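Local coordinates for hydrophilic protein, virA protein (Chromobacterium violaceum, PDB 3BO6), which probably acts as a phosphothreonine lyase effector of the SpvC family, eliminating phosphate irreversibly from phosphothreonine in host target proteins, at residues P3-N9 and E194-G198; Y40-R44 and V116-R121; S87-Q92 and L171-P177; V181-W186 and Y215-A219. All coordinates share one frame; numbering follows the deposited sequence. Where two conformers were deposited one is given.

Interaction 1. Residues P3-N9 and E194-G198; sequences PQMSATN and ELRSG
The extended backbone of Pro3-Gln4 runs past the turn at Leu195-Arg196, the CA atoms of Pro3 and Arg196 lying 5.5 Å apart, and just beyond it the chain enters helix 7-14. Arg196 carries the contact. Its CG and CD lie alongside CB of Pro3, and a bend at chi3 (-73°) swings the guanidinium back along the N-terminal segment. There NH1 donates to Gln4 O over 2.9 Å, a nearly straight bond (162°) lying in both the carbonyl and the guanidinium planes. A second, weak bond runs from Arg196 NH1 to Ser6 OG at 3.5 Å. Over one face of the guanidinium lies the amide of Asn9, stacked on it, the planes tilted by only 15° and ND2 above the centre. Ser6 is the N-cap of the helix, its OG accepting from Asn9 N at 3.1 Å, and a water links Ser6 OG to Arg196 NH2. Leu195 adds an apolar touch, CD1 against Ser6 CB at 3.8 Å. Outside the two segments, Glu212 forms a salt bridge with Arg196 NE. The guanidinium is thus fixed at its edge by bonds and on one face by an amide, and its positive charge near the helix N-terminus is probably offset by Glu212.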
loop_
_atom_site.group_PDB
_atom_site.type_symbol
_atom_site.label_atom_id
_atom_site.label_comp_id
_atom_site.label_asym_id
_atom_site.label_seq_id
_atom_site.Cartn_x
_atom_site.Cartn_y
_atom_site.Cartn_z
ATOM N N PRO A 3 -3.803 -23.068 -3.182
ATOM C CA PRO A 3 -3.224 -21.820 -2.669
ATOM C C PRO A 3 -3.222 -21.807 -1.141
ATOM O O PRO A 3 -4.074 -22.452 -0.527
ATOM C CB PRO A 3 -4.184 -20.747 -3.197
ATOM C CG PRO A 3 -4.810 -21.362 -4.407
ATOM C CD PRO A 3 -4.922 -22.828 -4.110
ATOM N N GLN A 4 -2.278 -21.083 -0.545
ATOM C CA GLN A 4 -2.181 -20.955 0.912
ATOM C C GLN A 4 -3.382 -20.233 1.534
ATOM O O GLN A 4 -3.644 -19.061 1.245
ATOM C CB GLN A 4 -0.894 -20.227 1.297
ATOM C CG GLN A 4 -0.736 -19.978 2.793
ATOM C CD GLN A 4 -0.310 -21.219 3.554
ATOM O OE1 GLN A 4 0.152 -22.195 2.964
ATOM N NE2 GLN A 4 -0.455 -21.183 4.874
ATOM N N MET A 5 -4.090 -20.949 2.401
ATOM C CA MET A 5 -5.264 -20.444 3.099
ATOM C C MET A 5 -4.823 -19.511 4.223
ATOM O O MET A 5 -3.717 -19.643 4.754
ATOM C CB MET A 5 -6.017 -21.641 3.690
ATOM C CG MET A 5 -7.522 -21.550 3.716
ATOM S SD MET A 5 -8.239 -23.214 3.726
ATOM C CE MET A 5 -9.943 -22.861 4.138
ATOM N N SER A 6 -5.679 -18.556 4.575
ATOM C CA SER A 6 -5.465 -17.728 5.761
ATOM C C SER A 6 -6.778 -17.523 6.522
ATOM O O SER A 6 -7.851 -17.421 5.917
ATOM C CB SER A 6 -4.845 -16.382 5.378
ATOM O OG SER A 6 -5.775 -15.572 4.679
ATOM N N ALA A 7 -6.701 -17.472 7.850
ATOM C CA ALA A 7 -7.892 -17.222 8.657
ATOM C C ALA A 7 -8.503 -15.864 8.314
ATOM O O ALA A 7 -9.716 -15.706 8.293
ATOM C CB ALA A 7 -7.573 -17.311 10.148
ATOM N N THR A 8 -7.646 -14.883 8.050
ATOM C CA THR A 8 -8.096 -13.555 7.650
ATOM C C THR A 8 -8.986 -13.627 6.409
ATOM O O THR A 8 -10.068 -13.027 6.358
ATOM C CB THR A 8 -6.907 -12.648 7.379
ATOM O OG1 THR A 8 -6.096 -12.559 8.559
ATOM C CG2 THR A 8 -7.385 -11.256 6.969
ATOM N N ASN A 9 -8.523 -14.364 5.408
ATOM C CA ASN A 9 -9.266 -14.502 4.164
ATOM C C ASN A 9 -10.563 -15.318 4.350
ATOM O O ASN A 9 -11.601 -14.982 3.785
ATOM C CB ASN A 9 -8.366 -15.108 3.087
ATOM C CG ASN A 9 -8.984 -15.031 1.709
ATOM O OD1 ASN A 9 -9.494 -13.989 1.306
ATOM N ND2 ASN A 9 -8.923 -16.130 0.969
ATOM N N GLU A 194 0.433 -11.697 -1.138
ATOM C CA GLU A 194 1.690 -12.457 -1.045
ATOM C C GLU A 194 1.506 -13.949 -0.850
ATOM O O GLU A 194 2.361 -14.731 -1.257
ATOM C CB GLU A 194 2.519 -11.979 0.150
ATOM C CG GLU A 194 3.101 -10.634 0.005
ATOM C CD GLU A 194 4.209 -10.380 1.012
ATOM O OE1 GLU A 194 4.636 -9.224 1.108
ATOM O OE2 GLU A 194 4.627 -11.329 1.712
ATOM N N LEU A 195 0.438 -14.351 -0.174
ATOM C CA LEU A 195 0.259 -15.755 0.162
ATOM C C LEU A 195 -0.183 -16.556 -1.059
ATOM O O LEU A 195 0.103 -17.751 -1.165
ATOM C CB LEU A 195 -0.799 -15.906 1.263
ATOM C CG LEU A 195 -0.540 -15.219 2.606
ATOM C CD1 LEU A 195 -1.675 -15.447 3.602
ATOM C CD2 LEU A 195 0.786 -15.681 3.196
ATOM N N ARG A 196 -0.905 -15.908 -1.965
ATOM C CA ARG A 196 -1.562 -16.606 -3.057
ATOM C C ARG A 196 -1.227 -16.076 -4.453
ATOM O O ARG A 196 -1.969 -16.304 -5.406
ATOM C CB ARG A 196 -3.084 -16.646 -2.822
ATOM C CG ARG A 196 -3.460 -17.412 -1.549
ATOM C CD ARG A 196 -4.949 -17.386 -1.265
ATOM N NE ARG A 196 -5.376 -16.071 -0.806
ATOM C CZ ARG A 196 -5.340 -15.648 0.453
ATOM N NH1 ARG A 196 -4.920 -16.452 1.431
ATOM N NH2 ARG A 196 -5.778 -14.422 0.747
ATOM N N SER A 197 -0.107 -15.370 -4.572
ATOM C CA SER A 197 0.420 -14.964 -5.864
ATOM C C SER A 197 1.919 -14.779 -5.699
ATOM O O SER A 197 2.414 -14.740 -4.575
ATOM C CB SER A 197 -0.235 -13.665 -6.355
ATOM O OG SER A 197 0.144 -12.565 -5.544
ATOM N N GLY A 198 2.644 -14.656 -6.799
ATOM C CA GLY A 198 4.065 -14.363 -6.691
ATOM C C GLY A 198 4.461 -13.026 -7.299
ATOM O O GLY A 198 3.812 -12.538 -8.230
HETATM O O HOH W 1 -5.142 -13.346 3.432
#

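Interaction 2. Residues Y40-R44 and V116-R121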
loop_
_atom_site.group_PDB
_atom_site.type_symbol
_atom_site.label_atom_id
_atom_site.label_comp_id
_atom_site.label_asym_id
_atom_site.label_seq_id
_atom_site.Cartn_x
_atom_site.Cartn_y
_atom_site.Cartn_z
ATOM N N TYR A 40 12.105 13.281 0.129
ATOM C CA TYR A 40 12.606 12.018 -0.396
ATOM C C TYR A 40 14.097 11.839 -0.089
ATOM O O TYR A 40 14.521 10.797 0.434
ATOM C CB TYR A 40 12.360 11.942 -1.901
ATOM C CG TYR A 40 12.853 10.652 -2.520
ATOM C CD1 TYR A 40 12.170 9.468 -2.336
ATOM C CD2 TYR A 40 14.007 10.631 -3.284
ATOM C CE1 TYR A 40 12.615 8.289 -2.917
ATOM C CE2 TYR A 40 14.463 9.460 -3.865
ATOM C CZ TYR A 40 13.767 8.296 -3.674
ATOM O OH TYR A 40 14.229 7.118 -4.234
ATOM N N SER A 41 14.890 12.855 -0.435
ATOM C CA SER A 41 16.333 12.789 -0.237
ATOM C C SER A 41 16.689 12.664 1.250
ATOM O O SER A 41 17.629 11.968 1.606
ATOM C CB SER A 41 17.012 14.010 -0.857
ATOM O OG SER A 41 18.419 13.908 -0.735
ATOM N N GLY A 42 15.920 13.321 2.111
ATOM C CA GLY A 42 16.124 13.219 3.547
ATOM C C GLY A 42 15.837 11.832 4.084
ATOM O O GLY A 42 16.569 11.299 4.927
ATOM N N MET A 43 14.753 11.238 3.606
ATOM C CA MET A 43 14.469 9.889 4.049
ATOM C C MET A 43 15.612 8.926 3.702
ATOM O O MET A 43 15.868 7.974 4.455
ATOM C CB MET A 43 13.134 9.386 3.522
ATOM C CG MET A 43 12.792 8.033 4.099
ATOM S SD MET A 43 11.049 7.645 4.008
ATOM C CE MET A 43 11.072 6.032 4.776
ATOM N N ARG A 44 16.351 9.190 2.627
ATOM C CA ARG A 44 17.533 8.387 2.307
ATOM C C ARG A 44 18.587 8.442 3.416
ATOM O O ARG A 44 19.389 7.508 3.583
ATOM C CB ARG A 44 18.153 8.856 0.990
ATOM C CG ARG A 44 17.234 8.753 -0.222
ATOM C CD ARG A 44 18.007 9.029 -1.515
ATOM N NE ARG A 44 18.920 7.938 -1.826
ATOM C CZ ARG A 44 20.246 8.024 -1.809
ATOM N NH1 ARG A 44 20.841 9.176 -1.527
ATOM N NH2 ARG A 44 20.978 6.953 -2.097
ATOM N N VAL A 116 9.651 2.770 -0.037
ATOM C CA VAL A 116 9.842 3.429 -1.313
ATOM C C VAL A 116 11.216 3.057 -1.864
ATOM O O VAL A 116 12.185 2.944 -1.116
ATOM C CB VAL A 116 9.670 4.978 -1.199
ATOM C CG1 VAL A 116 10.743 5.594 -0.307
ATOM C CG2 VAL A 116 9.660 5.623 -2.561
ATOM N N THR A 117 11.310 2.867 -3.172
ATOM C CA THR A 117 12.562 2.413 -3.722
ATOM C C THR A 117 13.536 3.581 -3.657
ATOM O O THR A 117 13.155 4.749 -3.858
ATOM C CB THR A 117 12.295 2.158 -5.217
ATOM O OG1 THR A 117 11.287 1.148 -5.344
ATOM C CG2 THR A 117 13.572 1.721 -5.974
ATOM N N ASP A 118 14.796 3.260 -3.386
ATOM C CA ASP A 118 15.882 4.227 -3.480
ATOM C C ASP A 118 16.344 4.279 -4.928
ATOM O O ASP A 118 17.023 3.358 -5.423
ATOM C CB ASP A 118 17.038 3.804 -2.572
ATOM C CG ASP A 118 18.188 4.813 -2.579
ATOM O OD1 ASP A 118 18.222 5.669 -3.487
ATOM O OD2 ASP A 118 19.035 4.726 -1.676
ATOM N N MET A 119 16.020 5.366 -5.609
ATOM C CA MET A 119 16.241 5.452 -7.046
ATOM C C MET A 119 17.717 5.613 -7.413
ATOM O O MET A 119 18.090 5.451 -8.572
ATOM C CB MET A 119 15.411 6.594 -7.641
ATOM C CG MET A 119 13.891 6.386 -7.484
ATOM S SD MET A 119 13.250 4.796 -8.086
ATOM C CE MET A 119 13.426 5.001 -9.844
ATOM N N GLU A 120 18.549 5.931 -6.429
ATOM C CA GLU A 120 19.991 6.005 -6.659
ATOM C C GLU A 120 20.667 4.634 -6.636
ATOM O O GLU A 120 21.779 4.473 -7.149
ATOM C CB GLU A 120 20.640 6.929 -5.629
ATOM C CG GLU A 120 20.102 8.340 -5.664
ATOM C CD GLU A 120 20.329 9.011 -7.004
ATOM O OE1 GLU A 120 19.420 9.733 -7.463
ATOM O OE2 GLU A 120 21.415 8.812 -7.597
ATOM N N ARG A 121 20.010 3.647 -6.044
ATOM C CA ARG A 121 20.617 2.323 -5.894
ATOM C C ARG A 121 19.951 1.265 -6.771
ATOM O O ARG A 121 20.589 0.292 -7.176
ATOM C CB ARG A 121 20.536 1.870 -4.432
ATOM C CG ARG A 121 21.247 2.775 -3.438
ATOM C CD ARG A 121 22.757 2.716 -3.589
ATOM N NE ARG A 121 23.282 3.829 -4.378
ATOM C CZ ARG A 121 23.874 4.901 -3.858
ATOM N NH1 ARG A 121 24.324 5.864 -4.652
ATOM N NH2 ARG A 121 24.021 5.014 -2.545
#
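A short helix, 40-44, packs against the end of strand 113-117 in the antiparallel sheet of this alpha/beta fold, where the chain leaves the strand through an Asx turn at Asp118. Hydrogen bonds to backbone come first. The Tyr40 hydroxyl donates to Thr117 O at 2.6 Å, in the carbonyl plane and on a lone pair, and accepts from Met119 N at 2.9 Å, so one phenol oxygen spans the backbone on both sides of Asp118. With chi1 at -180° the ring leaves the helix anti to the Tyr40 nitrogen and reaches the strand end.

The ionic part is a salt bridge, described here for one of the two conformers of Arg44. In it Arg44 grips Asp118 side-on, NE to OD1 and NH2 to OD2, while the guanidinium and carboxylate planes stand 67° apart. OD2 offers its syn lone pair; OD1 is met from above the carboxylate plane. In the same conformer the aliphatic CB and CG of Glu120 lie over one face of the Arg44 guanidinium, and Arg121 NH2 comes within 3.6 Å of Arg44 NH2, a like-charge approach that Asp118 probably eases.

Apolar packing is slight: Val116 CG2 meets the ring edge at Tyr40 CE1, while Met66 of strand 65-70 touches both residues. Asp118 OD1 also accepts from Glu120 N at 3.0 Å, which closes the Asx turn from the carboxylate face opposite Arg44 NE.

Interaction 3. Residues S87-Q92 and L171-P177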
loop_
_atom_site.group_PDB
_atom_site.type_symbol
_atom_site.label_atom_id
_atom_site.label_comp_id
_atom_site.label_asym_id
_atom_site.label_seq_id
_atom_site.Cartn_x
_atom_site.Cartn_y
_atom_site.Cartn_z
ATOM N N SER A 87 2.635 3.170 -8.711
ATOM C CA SER A 87 3.523 3.325 -9.868
ATOM C C SER A 87 3.448 4.734 -10.441
ATOM O O SER A 87 2.378 5.180 -10.885
ATOM C CB SER A 87 3.155 2.324 -10.971
ATOM O OG SER A 87 3.260 1.000 -10.501
ATOM N N VAL A 88 4.573 5.436 -10.405
ATOM C CA VAL A 88 4.693 6.720 -11.087
ATOM C C VAL A 88 5.801 6.656 -12.134
ATOM O O VAL A 88 6.558 5.669 -12.213
ATOM C CB VAL A 88 4.952 7.873 -10.092
ATOM C CG1 VAL A 88 3.811 7.985 -9.080
ATOM C CG2 VAL A 88 6.297 7.704 -9.387
ATOM N N GLN A 89 5.888 7.677 -12.974
ATOM C CA GLN A 89 6.977 7.728 -13.942
ATOM C C GLN A 89 8.326 7.680 -13.204
ATOM O O GLN A 89 8.509 8.354 -12.187
ATOM C CB GLN A 89 6.845 8.985 -14.800
ATOM C CG GLN A 89 7.470 8.858 -16.187
ATOM C CD GLN A 89 8.960 9.066 -16.142
ATOM O OE1 GLN A 89 9.451 9.883 -15.366
ATOM N NE2 GLN A 89 9.696 8.322 -16.965
ATOM N N ARG A 90 9.255 6.877 -13.722
ATOM C CA ARG A 90 10.535 6.612 -13.060
ATOM C C ARG A 90 11.269 7.857 -12.562
ATOM O O ARG A 90 11.813 7.854 -11.470
ATOM C CB ARG A 90 11.441 5.805 -13.995
ATOM C CG ARG A 90 12.816 5.438 -13.411
ATOM C CD ARG A 90 13.605 4.508 -14.345
ATOM N NE ARG A 90 13.798 5.082 -15.679
ATOM C CZ ARG A 90 14.097 4.366 -16.758
ATOM N NH1 ARG A 90 14.247 3.048 -16.663
ATOM N NH2 ARG A 90 14.258 4.964 -17.931
ATOM N N GLU A 91 11.274 8.922 -13.355
ATOM C CA GLU A 91 12.005 10.136 -12.988
ATOM C C GLU A 91 11.265 11.047 -11.994
ATOM O O GLU A 91 11.804 12.073 -11.554
ATOM C CB GLU A 91 12.391 10.918 -14.257
ATOM C CG GLU A 91 13.570 10.313 -15.042
ATOM C CD GLU A 91 13.197 9.083 -15.863
ATOM O OE1 GLU A 91 12.170 9.119 -16.563
ATOM O OE2 GLU A 91 13.944 8.077 -15.815
ATOM N N GLN A 92 10.034 10.674 -11.642
ATOM C CA GLN A 92 9.182 11.510 -10.789
ATOM C C GLN A 92 9.013 10.986 -9.349
ATOM O O GLN A 92 8.187 11.490 -8.598
ATOM C CB GLN A 92 7.804 11.709 -11.445
ATOM C CG GLN A 92 7.878 12.503 -12.756
ATOM C CD GLN A 92 6.547 12.632 -13.464
ATOM O OE1 GLN A 92 5.518 12.228 -12.942
ATOM N NE2 GLN A 92 6.570 13.173 -14.679
ATOM N N LEU A 171 1.466 14.135 -11.157
ATOM C CA LEU A 171 2.321 12.977 -11.379
ATOM C C LEU A 171 1.811 12.158 -12.555
ATOM O O LEU A 171 0.611 11.974 -12.707
ATOM C CB LEU A 171 2.344 12.088 -10.132
ATOM C CG LEU A 171 3.339 12.398 -9.009
ATOM C CD1 LEU A 171 4.775 12.422 -9.542
ATOM C CD2 LEU A 171 2.997 13.699 -8.271
ATOM N N MET A 172 2.727 11.674 -13.385
ATOM C CA MET A 172 2.378 10.736 -14.450
ATOM C C MET A 172 2.438 9.313 -13.914
ATOM O O MET A 172 3.324 8.986 -13.120
ATOM C CB MET A 172 3.356 10.873 -15.617
ATOM C CG MET A 172 3.073 12.062 -16.502
ATOM S SD MET A 172 1.407 11.952 -17.163
ATOM C CE MET A 172 1.515 10.391 -18.039
ATOM N N PRO A 173 1.497 8.453 -14.340
ATOM C CA PRO A 173 1.571 7.036 -13.958
ATOM C C PRO A 173 2.827 6.376 -14.512
ATOM O O PRO A 173 3.355 6.813 -15.545
ATOM C CB PRO A 173 0.346 6.424 -14.638
ATOM C CG PRO A 173 -0.650 7.579 -14.708
ATOM C CD PRO A 173 0.214 8.788 -14.994
ATOM N N GLY A 174 3.306 5.354 -13.815
ATOM C CA GLY A 174 4.424 4.555 -14.281
ATOM C C GLY A 174 3.949 3.266 -14.912
ATOM O O GLY A 174 2.784 3.132 -15.294
ATOM N N GLN A 175 4.866 2.312 -15.037
ATOM C CA GLN A 175 4.525 0.998 -15.568
ATOM C C GLN A 175 4.089 0.089 -14.429
ATOM O O GLN A 175 4.901 -0.251 -13.578
ATOM C CB GLN A 175 5.750 0.391 -16.247
ATOM C CG GLN A 175 6.281 1.191 -17.421
ATOM C CD GLN A 175 7.440 0.488 -18.105
ATOM O OE1 GLN A 175 7.469 -0.742 -18.191
ATOM N NE2 GLN A 175 8.404 1.264 -18.592
ATOM N N TYR A 176 2.818 -0.314 -14.406
ATOM C CA TYR A 176 2.341 -1.205 -13.348
ATOM C C TYR A 176 3.086 -2.542 -13.453
ATOM O O TYR A 176 3.346 -3.026 -14.560
ATOM C CB TYR A 176 0.861 -1.580 -13.507
ATOM C CG TYR A 176 -0.224 -0.518 -13.556
ATOM C CD1 TYR A 176 -0.830 -0.043 -12.395
ATOM C CD2 TYR A 176 -0.732 -0.092 -14.777
ATOM C CE1 TYR A 176 -1.886 0.887 -12.458
ATOM C CE2 TYR A 176 -1.773 0.829 -14.852
ATOM C CZ TYR A 176 -2.344 1.316 -13.693
ATOM O OH TYR A 176 -3.381 2.230 -13.774
ATOM N N PRO A 177 3.366 -3.182 -12.312
ATOM C CA PRO A 177 4.038 -4.490 -12.360
ATOM C C PRO A 177 3.094 -5.551 -12.912
ATOM O O PRO A 177 1.922 -5.590 -12.522
ATOM C CB PRO A 177 4.351 -4.800 -10.894
ATOM C CG PRO A 177 3.520 -3.839 -10.070
ATOM C CD PRO A 177 3.112 -2.699 -10.945
#
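With CG anti to the carbonyl carbon (chi1 -65°) and the chain extended beyond it, Gln92 stretches its amide to the backbone of Met172, while Leu171, its CG likewise anti to the carbonyl carbon, turns the CD1 branch toward the stem of that glutamine. The two side chains run alongside each other, pointing opposite ways, with Leu171 CD1 lying 3.6 Å from Gln92 CB. At the end of the glutamine, OE1 accepts from Met172 N over 2.9 Å; the bond is almost straight (171°), and the donor sits in the amide plane on a lone pair.

The remaining grip is from backbone to backbone. Val88 and Pro173 form a single beta bridge, flanked by Gln89 N to Met172 O at 2.9 Å and Gly174 N to Ser87 O at 3.1 Å. Two CA-H...O contacts accompany the bridge, from Val88 CA to Met172 O and from Gly174 CA to Val88 O. The absence of a side chain at Gly174 lets its CA come within 3.2 Å of Val88 O, which also accepts from Gln133 NE2. Farther along, Ser87 OG packs beside Pro177 CD at 3.7 Å, its hydrogen bond being with Ala132 N.

Gln92 is the N-cap residue of helix 93-104, so the contact joins the link between strand 82-86 and that helix to the loop that follows helix 149-168. Val88 and Leu171 both pack on Ala96 of helix 93-104, and on the other flank Tyr176 and Pro177 lean on Ser190 of strand 189-193.

Interaction 4. Residues V181-W186 and Y215-A219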
loop_
_atom_site.group_PDB
_atom_site.type_symbol
_atom_site.label_atom_id
_atom_site.label_comp_id
_atom_site.label_asym_id
_atom_site.label_seq_id
_atom_site.Cartn_x
_atom_site.Cartn_y
_atom_site.Cartn_z
ATOM N N VAL A 181 -2.863 -6.676 -10.049
ATOM C CA VAL A 181 -4.099 -6.314 -10.753
ATOM C C VAL A 181 -4.584 -4.958 -10.259
ATOM O O VAL A 181 -4.201 -4.492 -9.185
ATOM C CB VAL A 181 -5.229 -7.370 -10.562
ATOM C CG1 VAL A 181 -4.853 -8.704 -11.227
ATOM C CG2 VAL A 181 -5.537 -7.561 -9.081
ATOM N N HIS A 182 -5.400 -4.301 -11.073
ATOM C CA HIS A 182 -5.980 -3.024 -10.687
ATOM C C HIS A 182 -7.225 -2.819 -11.540
ATOM O O HIS A 182 -7.309 -3.337 -12.655
ATOM C CB HIS A 182 -4.992 -1.872 -10.921
ATOM C CG HIS A 182 -4.683 -1.627 -12.364
ATOM N ND1 HIS A 182 -5.355 -0.693 -13.126
ATOM C CD2 HIS A 182 -3.785 -2.209 -13.188
ATOM C CE1 HIS A 182 -4.876 -0.710 -14.359
ATOM N NE2 HIS A 182 -3.918 -1.616 -14.420
ATOM N N PRO A 183 -8.188 -2.057 -11.020
ATOM C CA PRO A 183 -9.390 -1.726 -11.802
ATOM C C PRO A 183 -9.111 -0.509 -12.679
ATOM O O PRO A 183 -8.139 0.208 -12.449
ATOM C CB PRO A 183 -10.406 -1.348 -10.730
ATOM C CG PRO A 183 -9.580 -0.775 -9.627
ATOM C CD PRO A 183 -8.276 -1.565 -9.634
ATOM N N GLU A 184 -9.974 -0.263 -13.660
ATOM C CA GLU A 184 -9.796 0.866 -14.577
ATOM C C GLU A 184 -9.645 2.209 -13.862
ATOM O O GLU A 184 -8.921 3.087 -14.341
ATOM C CB GLU A 184 -10.962 0.935 -15.568
ATOM C CG GLU A 184 -11.207 -0.355 -16.328
ATOM C CD GLU A 184 -12.649 -0.493 -16.783
ATOM O OE1 GLU A 184 -13.296 0.547 -17.043
ATOM O OE2 GLU A 184 -13.137 -1.639 -16.875
ATOM N N ASN A 185 -10.289 2.355 -12.708
ATOM C CA ASN A 185 -10.283 3.636 -12.006
ATOM C C ASN A 185 -9.072 3.901 -11.107
ATOM O O ASN A 185 -8.960 4.975 -10.521
ATOM C CB ASN A 185 -11.571 3.819 -11.211
ATOM C CG ASN A 185 -11.887 2.624 -10.348
ATOM O OD1 ASN A 185 -12.196 1.539 -10.852
ATOM N ND2 ASN A 185 -11.819 2.813 -9.037
ATOM N N TRP A 186 -8.164 2.931 -10.990
ATOM C CA TRP A 186 -6.885 3.209 -10.314
ATOM C C TRP A 186 -5.821 3.448 -11.378
ATOM O O TRP A 186 -5.489 2.544 -12.146
ATOM C CB TRP A 186 -6.410 2.079 -9.389
ATOM C CG TRP A 186 -7.308 1.713 -8.265
ATOM C CD1 TRP A 186 -8.439 2.354 -7.859
ATOM C CD2 TRP A 186 -7.142 0.590 -7.395
ATOM N NE1 TRP A 186 -8.994 1.689 -6.784
ATOM C CE2 TRP A 186 -8.223 0.595 -6.488
ATOM C CE3 TRP A 186 -6.191 -0.431 -7.308
ATOM C CZ2 TRP A 186 -8.371 -0.375 -5.492
ATOM C CZ3 TRP A 186 -6.342 -1.395 -6.325
ATOM C CH2 TRP A 186 -7.423 -1.366 -5.436
ATOM N N TYR A 215 -9.334 -7.745 -2.344
ATOM C CA TYR A 215 -9.293 -6.928 -3.549
ATOM C C TYR A 215 -10.697 -6.506 -3.972
ATOM O O TYR A 215 -10.933 -5.350 -4.316
ATOM C CB TYR A 215 -8.623 -7.686 -4.696
ATOM C CG TYR A 215 -8.633 -6.903 -5.993
ATOM C CD1 TYR A 215 -7.788 -5.820 -6.166
ATOM C CD2 TYR A 215 -9.492 -7.237 -7.039
ATOM C CE1 TYR A 215 -7.780 -5.093 -7.344
ATOM C CE2 TYR A 215 -9.494 -6.499 -8.223
ATOM C CZ TYR A 215 -8.617 -5.438 -8.369
ATOM O OH TYR A 215 -8.598 -4.694 -9.527
ATOM N N ARG A 216 -11.639 -7.438 -3.937
ATOM C CA ARG A 216 -13.009 -7.120 -4.320
ATOM C C ARG A 216 -13.600 -6.047 -3.405
ATOM O O ARG A 216 -14.316 -5.148 -3.857
ATOM C CB ARG A 216 -13.864 -8.387 -4.311
ATOM C CG ARG A 216 -13.381 -9.428 -5.327
ATOM C CD ARG A 216 -14.286 -10.657 -5.366
ATOM N NE ARG A 216 -15.612 -10.311 -5.874
ATOM C CZ ARG A 216 -16.635 -11.157 -5.896
ATOM N NH1 ARG A 216 -16.475 -12.380 -5.404
ATOM N NH2 ARG A 216 -17.815 -10.759 -6.369
ATOM N N LEU A 217 -13.263 -6.113 -2.119
ATOM C CA LEU A 217 -13.720 -5.095 -1.164
ATOM C C LEU A 217 -13.096 -3.723 -1.452
ATOM O O LEU A 217 -13.701 -2.693 -1.170
ATOM C CB LEU A 217 -13.414 -5.562 0.255
ATOM C CG LEU A 217 -14.261 -6.778 0.695
ATOM C CD1 LEU A 217 -13.681 -7.447 1.946
ATOM C CD2 LEU A 217 -15.714 -6.381 0.935
ATOM N N MET A 218 -11.898 -3.711 -2.033
ATOM C CA MET A 218 -11.216 -2.459 -2.365
ATOM C C MET A 218 -11.678 -1.894 -3.699
ATOM O O MET A 218 -11.654 -0.667 -3.895
ATOM C CB MET A 218 -9.704 -2.696 -2.455
ATOM C CG MET A 218 -9.049 -3.027 -1.120
ATOM S SD MET A 218 -9.204 -1.757 0.150
ATOM C CE MET A 218 -10.369 -2.596 1.217
ATOM N N ALA A 219 -12.067 -2.777 -4.619
ATOM C CA ALA A 219 -12.216 -2.376 -6.025
ATOM C C ALA A 219 -13.611 -2.481 -6.626
ATOM O O ALA A 219 -13.923 -1.757 -7.567
ATOM C CB ALA A 219 -11.209 -3.134 -6.906
HETATM O O HOH W 2 -12.982 0.919 -7.669
HETATM O O HOH W 3 -11.545 1.732 -5.332
#
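Helix 213-219, the last of the chain, packs in this alpha/beta fold on the loop leading to edge strand 189-193, with Tyr215 pointing into a corner formed by Val181, Pro183 and Trp186. Beyond CB, CG of Tyr215 stands anti to the backbone N (chi1 177°), which carries the ring away from the helix toward the loop. Val181 CG2 makes a CH-pi contact over the ring face, nearest CE1 and CZ and 3.9 Å from the centroid; Ala219 CB lies over the rim of the opposite face. CE1 also approaches Trp186 CZ3 at 4.1 Å in an offset edge-to-face pair, the edge of Tyr215 toward the face of Trp186, with planes at 78°. CZ comes next to Pro183 CD, and OH at the tip lies against the His182-Pro183 peptide, 3.1 Å from Pro183 N, with no hydrogen there to share.

Trp186 ends a type I turn that begins at Pro183, and Pro183 CD lies over the rim of one indole face, while the outer edge meets Met218 CB. Farther out, Met218 packs on helix 149-168, while Val181 touches helix 206-210. A water spans the segments, accepting from Trp186 NE1 at 2.9 Å and donating to Met218 O at 2.8 Å.

How the interactions relate
Interactions 1 and 2 lie on opposite sides of the chain's centre, their own centres about 31 Å apart, and interaction 1 closes a loop of chain in which interactions 2 and 3 are nested. Interactions 2 and 3 meet directly, Met119 CE packing on Arg90 CG at 3.6 Å. Interaction 3 passes on to interaction 4 through Tyr176, whose OH lies 2.7 Å from Trp186 O, a probable hydrogen bond, and whose ring stacks on His182. Interactions 2, 3 and 4 therefore form a continuous chain of contacts, while 3-9 with 194-198 stays apart, about 7 Å from interaction 4 at the nearest atoms. None of the four contacts can be assigned to the lyase site from the evidence at hand.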